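Local coordinates for uncharacterized protein (Neisseria meningitidis MC58, PDB 2R2A), which is the N-terminal domain of a zonular occludens toxin-like membrane protein of the P-loop NTPase clan and probably binds nucleotide, at residues Gly156-Lys164 with Ala174-Tyr182. Numbering follows the deposited sequence.
Sequences GMRTLLEWK and ASSAFSSIY
Tyr182 and Arg158 meet side chain to side chain. Tyr182 CE2 sits over the centre of the guanidinium face, 3.4 Å from Arg158 CZ. The two planes are 31° apart, so the overlap is a tilted one. The Arg158 chain bends at chi3 (-69°), which lays the guanidinium face against the CD2-CE2 side of the Tyr182 ring. One water accepts from Arg158 NH1 and donates to Tyr182 OH at 3.1 Å. At the other end, Ala177 CB lies over the face of the Trp163 five-membered ring, 3.8 Å from its centroid, in a CH-pi contact. Leu161 CB also touches Ala177 CB, and Leu161 CD1 packs on Ala174 CB at 3.7 Å. Between these ends, Leu160 and Ser180 exchange two backbone hydrogen bonds, with Leu160 N to Ser180 O at 2.7 Å. Glu162 and Phe178 form a second such pair. Further out, Trp163 NE1 bonds to Met173 O. Arg158 NH1 bonds to Ser16 O, and Tyr182 OH to Gly17 O, in what is probably a Walker A loop. Strand 178-181 is thus the antiparallel edge strand beside strand 158-163, which pairs in turn with strand 144-152. This antiparallel extension flanks the parallel core of a P-loop NTPase-like sheet.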
ATOM      1  N   GLY A 156     -14.258  -0.638 -20.665  0.60 20.25           N
ATOM      2  CA  GLY A 156     -13.082  -0.255 -19.923  0.60 20.45           C
ATOM      3  C   GLY A 156     -12.686   1.205 -19.657  0.60 20.34           C
ATOM      4  O   GLY A 156     -11.517   1.353 -19.277  0.60 20.44           O
HETATM    5  N   MSE A 157     -13.554   2.253 -19.892  0.60 20.00           N
HETATM    6  CA  MSE A 157     -13.321   3.662 -19.333  0.60 19.99           C
HETATM    7  C   MSE A 157     -13.107   3.475 -17.862  0.60 16.64           C
HETATM    8  O   MSE A 157     -14.003   2.983 -17.176  0.60 15.08           O
HETATM    9  CB  MSE A 157     -14.454   4.750 -19.510  0.60 19.62           C
HETATM   10  CG  MSE A 157     -14.290   6.068 -18.518  0.60 20.99           C
HETATM   11 SE   MSE A 157     -15.442   7.805 -18.336  0.76 29.44          SE
HETATM   12  CE  MSE A 157     -16.780   7.157 -17.077  0.60 22.70           C
ATOM     13  N   ARG A 158     -11.933   3.853 -17.372  1.00 14.60           N
ATOM     14  CA  ARG A 158     -11.662   3.734 -15.968  1.00 12.81           C
ATOM     15  C   ARG A 158     -11.777   5.081 -15.288  1.00 11.20           C
ATOM     16  O   ARG A 158     -11.350   6.079 -15.839  1.00 10.29           O
ATOM     17  CB  ARG A 158     -10.245   3.185 -15.750  1.00 11.97           C
ATOM     18  CG  ARG A 158     -10.152   1.649 -16.078  1.00 13.45           C
ATOM     19  CD  ARG A 158      -8.716   1.170 -16.068  1.00 12.96           C
ATOM     20  NE  ARG A 158      -7.936   1.712 -17.188  1.00 11.03           N
ATOM     21  CZ  ARG A 158      -6.647   1.437 -17.393  1.00 13.49           C
ATOM     22  NH1 ARG A 158      -6.016   0.623 -16.548  1.00 14.31           N
ATOM     23  NH2 ARG A 158      -6.005   1.968 -18.445  1.00 10.13           N
ATOM     24  N   THR A 159     -12.440   5.054 -14.148  1.00 10.69           N
ATOM     25  CA  THR A 159     -12.624   6.171 -13.234  1.00 12.22           C
ATOM     26  C   THR A 159     -11.874   5.867 -11.946  1.00 12.54           C
ATOM     27  O   THR A 159     -11.964   4.735 -11.386  1.00 13.71           O
ATOM     28  CB  THR A 159     -14.120   6.283 -12.900  1.00 13.08           C
ATOM     29  OG1 THR A 159     -14.838   6.445 -14.126  1.00 15.60           O
ATOM     30  CG2 THR A 159     -14.394   7.531 -12.000  1.00 14.02           C
ATOM     31  N   LEU A 160     -11.131   6.856 -11.458  1.00 11.50           N
ATOM     32  CA  LEU A 160     -10.546   6.756 -10.165  1.00 13.12           C
ATOM     33  C   LEU A 160     -11.534   7.393  -9.141  1.00 13.46           C
ATOM     34  O   LEU A 160     -11.865   8.551  -9.261  1.00 13.00           O
ATOM     35  CB  LEU A 160      -9.245   7.552 -10.197  1.00 13.10           C
ATOM     36  CG  LEU A 160      -8.448   7.379  -8.943  1.00 18.41           C
ATOM     37  CD1 LEU A 160      -7.852   5.973  -8.996  1.00 18.40           C
ATOM     38  CD2 LEU A 160      -7.381   8.448  -8.944  1.00 21.33           C
ATOM     39  N   LEU A 161     -11.994   6.605  -8.181  1.00 12.84           N
ATOM     40  CA  LEU A 161     -12.873   7.067  -7.094  1.00 13.91           C
ATOM     41  C   LEU A 161     -11.957   7.329  -5.909  1.00 15.29           C
ATOM     42  O   LEU A 161     -11.046   6.506  -5.603  1.00 16.02           O
ATOM     43  CB  LEU A 161     -13.914   5.994  -6.758  1.00 13.26           C
ATOM     44  CG  LEU A 161     -14.837   5.499  -7.916  1.00 13.36           C
ATOM     45  CD1 LEU A 161     -15.774   4.427  -7.384  1.00 13.85           C
ATOM     46  CD2 LEU A 161     -15.660   6.666  -8.445  1.00 11.85           C
ATOM     47  N   GLU A 162     -12.208   8.429  -5.221  1.00 15.01           N
ATOM     48  CA  GLU A 162     -11.380   8.785  -4.073  1.00 15.64           C
ATOM     49  C   GLU A 162     -12.230   9.156  -2.848  1.00 14.67           C
ATOM     50  O   GLU A 162     -13.154   9.975  -2.948  1.00 13.83           O
ATOM     51  CB  GLU A 162     -10.477   9.970  -4.401  1.00 17.04           C
ATOM     52  CG  GLU A 162      -9.504  10.244  -3.270  1.00 22.92           C
ATOM     53  CD  GLU A 162      -8.738  11.543  -3.410  1.00 29.46           C
ATOM     54  OE1 GLU A 162      -8.616  12.095  -4.532  1.00 30.06           O
ATOM     55  OE2 GLU A 162      -8.243  11.990  -2.356  1.00 32.72           O
ATOM     56  N   TRP A 163     -11.870   8.568  -1.710  1.00 14.36           N
ATOM     57  CA  TRP A 163     -12.483   8.925  -0.427  1.00 15.63           C
ATOM     58  C   TRP A 163     -11.377   9.249   0.566  1.00 16.87           C
ATOM     59  O   TRP A 163     -10.216   8.886   0.344  1.00 15.82           O
ATOM     60  CB  TRP A 163     -13.308   7.766   0.143  1.00 14.94           C
ATOM     61  CG  TRP A 163     -14.450   7.251  -0.717  1.00 14.31           C
ATOM     62  CD1 TRP A 163     -15.766   7.606  -0.651  1.00 15.09           C
ATOM     63  CD2 TRP A 163     -14.361   6.203  -1.680  1.00 14.17           C
ATOM     64  NE1 TRP A 163     -16.515   6.860  -1.541  1.00 15.05           N
ATOM     65  CE2 TRP A 163     -15.672   5.994  -2.192  1.00 15.18           C
ATOM     66  CE3 TRP A 163     -13.289   5.445  -2.197  1.00 13.28           C
ATOM     67  CZ2 TRP A 163     -15.940   5.050  -3.197  1.00 16.44           C
ATOM     68  CZ3 TRP A 163     -13.550   4.477  -3.183  1.00 16.21           C
ATOM     69  CH2 TRP A 163     -14.881   4.299  -3.675  1.00 14.75           C
ATOM     70  N   LYS A 164     -11.766   9.882   1.684  1.00 17.29           N
ATOM     71  CA  LYS A 164     -10.835  10.227   2.748  1.00 19.55           C
ATOM     72  C   LYS A 164     -10.847   9.179   3.865  1.00 20.56           C
ATOM     73  O   LYS A 164     -10.153   9.332   4.887  1.00 20.47           O
ATOM     74  CB  LYS A 164     -11.207  11.607   3.340  1.00 20.28           C
ATOM     75  CG  LYS A 164     -11.118  12.748   2.365  1.00 24.11           C
ATOM     76  CD  LYS A 164      -9.733  12.881   1.779  1.00 31.18           C
ATOM     77  CE  LYS A 164      -9.434  14.336   1.401  1.00 37.61           C
ATOM     78  NZ  LYS A 164      -8.297  14.452   0.424  1.00 40.14           N
ATOM     79  N   ALA A 174     -19.780   4.973  -4.621  1.00 23.82           N
ATOM     80  CA  ALA A 174     -19.177   5.868  -5.607  1.00 25.21           C
ATOM     81  C   ALA A 174     -19.799   7.265  -5.533  1.00 24.61           C
ATOM     82  O   ALA A 174     -19.094   8.246  -5.716  1.00 25.93           O
ATOM     83  CB  ALA A 174     -19.320   5.301  -7.016  1.00 26.12           C
ATOM     84  N   SER A 175     -21.104   7.363  -5.239  1.00 24.82           N
ATOM     85  CA  SER A 175     -21.753   8.653  -5.052  1.00 24.39           C
ATOM     86  C   SER A 175     -21.167   9.558  -3.955  1.00 24.33           C
ATOM     87  O   SER A 175     -21.375  10.772  -4.012  1.00 24.77           O
ATOM     88  CB  SER A 175     -23.273   8.501  -4.858  1.00 25.07           C
ATOM     89  OG  SER A 175     -23.541   7.955  -3.565  1.00 27.29           O
ATOM     90  N   SER A 176     -20.435   9.013  -2.982  1.00 22.22           N
ATOM     91  CA  SER A 176     -19.756   9.858  -1.999  1.00 22.28           C
ATOM     92  C   SER A 176     -18.258  10.089  -2.308  1.00 22.10           C
ATOM     93  O   SER A 176     -17.548  10.761  -1.555  1.00 22.44           O
ATOM     94  CB  SER A 176     -19.926   9.316  -0.586  1.00 22.16           C
ATOM     95  OG  SER A 176     -19.290   8.061  -0.416  1.00 21.69           O
ATOM     96  N   ALA A 177     -17.800   9.520  -3.411  1.00 20.21           N
ATOM     97  CA  ALA A 177     -16.399   9.667  -3.864  1.00 18.72           C
ATOM     98  C   ALA A 177     -16.216  10.919  -4.712  1.00 18.67           C
ATOM     99  O   ALA A 177     -17.165  11.441  -5.297  1.00 17.94           O
ATOM    100  CB  ALA A 177     -15.991   8.431  -4.671  1.00 19.62           C
ATOM    101  N   PHE A 178     -14.969  11.362  -4.818  1.00 16.61           N
ATOM    102  CA  PHE A 178     -14.579  12.299  -5.819  1.00 17.15           C
ATOM    103  C   PHE A 178     -14.100  11.424  -6.989  1.00 17.52           C
ATOM    104  O   PHE A 178     -13.198  10.605  -6.823  1.00 18.50           O
ATOM    105  CB  PHE A 178     -13.436  13.174  -5.313  1.00 18.80           C
ATOM    106  CG  PHE A 178     -13.871  14.385  -4.514  1.00 21.69           C
ATOM    107  CD1 PHE A 178     -15.059  14.382  -3.735  1.00 23.16           C
ATOM    108  CD2 PHE A 178     -13.084  15.515  -4.503  1.00 25.30           C
ATOM    109  CE1 PHE A 178     -15.439  15.514  -2.993  1.00 25.23           C
ATOM    110  CE2 PHE A 178     -13.452  16.638  -3.769  1.00 22.77           C
ATOM    111  CZ  PHE A 178     -14.650  16.646  -3.036  1.00 23.72           C
ATOM    112  N   SER A 179     -14.672  11.654  -8.166  1.00 15.43           N
ATOM    113  CA  SER A 179     -14.413  10.834  -9.334  1.00 16.25           C
ATOM    114  C   SER A 179     -13.524  11.649 -10.262  1.00 15.79           C
ATOM    115  O   SER A 179     -13.841  12.834 -10.543  1.00 16.09           O
ATOM    116  CB  SER A 179     -15.756  10.600 -10.059  1.00 16.77           C
ATOM    117  OG  SER A 179     -16.493   9.560  -9.435  1.00 21.84           O
ATOM    118  N   SER A 180     -12.459  11.013 -10.757  1.00 16.79           N
ATOM    119  CA  SER A 180     -11.629  11.597 -11.815  1.00 17.11           C
ATOM    120  C   SER A 180     -11.241  10.542 -12.838  1.00 16.26           C
ATOM    121  O   SER A 180     -11.309   9.326 -12.600  1.00 14.64           O
ATOM    122  CB  SER A 180     -10.379  12.288 -11.237  1.00 17.40           C
ATOM    123  OG  SER A 180      -9.616  11.366 -10.482  1.00 21.06           O
ATOM    124  N   ILE A 181     -10.877  11.015 -14.024  1.00 16.55           N
ATOM    125  CA  ILE A 181     -10.458  10.090 -15.062  1.00 16.92           C
ATOM    126  C   ILE A 181      -9.157   9.390 -14.604  1.00 16.94           C
ATOM    127  O   ILE A 181      -8.292  10.012 -14.038  1.00 16.61           O
ATOM    128  CB  ILE A 181     -10.267  10.847 -16.395  1.00 18.06           C
ATOM    129  CG1 ILE A 181     -10.077   9.858 -17.542  1.00 18.90           C
ATOM    130  CG2 ILE A 181      -9.171  11.912 -16.279  1.00 17.72           C
ATOM    131  CD1 ILE A 181     -11.313   9.002 -17.758  1.00 13.87           C
ATOM    132  N   TYR A 182      -9.045   8.095 -14.869  1.00 17.51           N
ATOM    133  CA  TYR A 182      -7.829   7.344 -14.505  1.00 17.01           C
ATOM    134  C   TYR A 182      -6.677   7.855 -15.370  1.00 17.69           C
ATOM    135  O   TYR A 182      -6.837   7.976 -16.577  1.00 16.60           O
ATOM    136  CB  TYR A 182      -8.100   5.866 -14.750  1.00 17.49           C
ATOM    137  CG  TYR A 182      -6.919   4.949 -14.552  1.00 17.89           C
ATOM    138  CD1 TYR A 182      -6.605   4.468 -13.284  1.00 18.76           C
ATOM    139  CD2 TYR A 182      -6.123   4.562 -15.649  1.00 17.68           C
ATOM    140  CE1 TYR A 182      -5.519   3.623 -13.109  1.00 18.97           C
ATOM    141  CE2 TYR A 182      -5.032   3.697 -15.478  1.00 17.91           C
ATOM    142  CZ  TYR A 182      -4.742   3.261 -14.190  1.00 17.88           C
ATOM    143  OH  TYR A 182      -3.686   2.404 -14.022  1.00 18.84           O
TER
HETATM  144  O   HOH W   1      -3.280   0.535 -16.475  1.00 38.68           O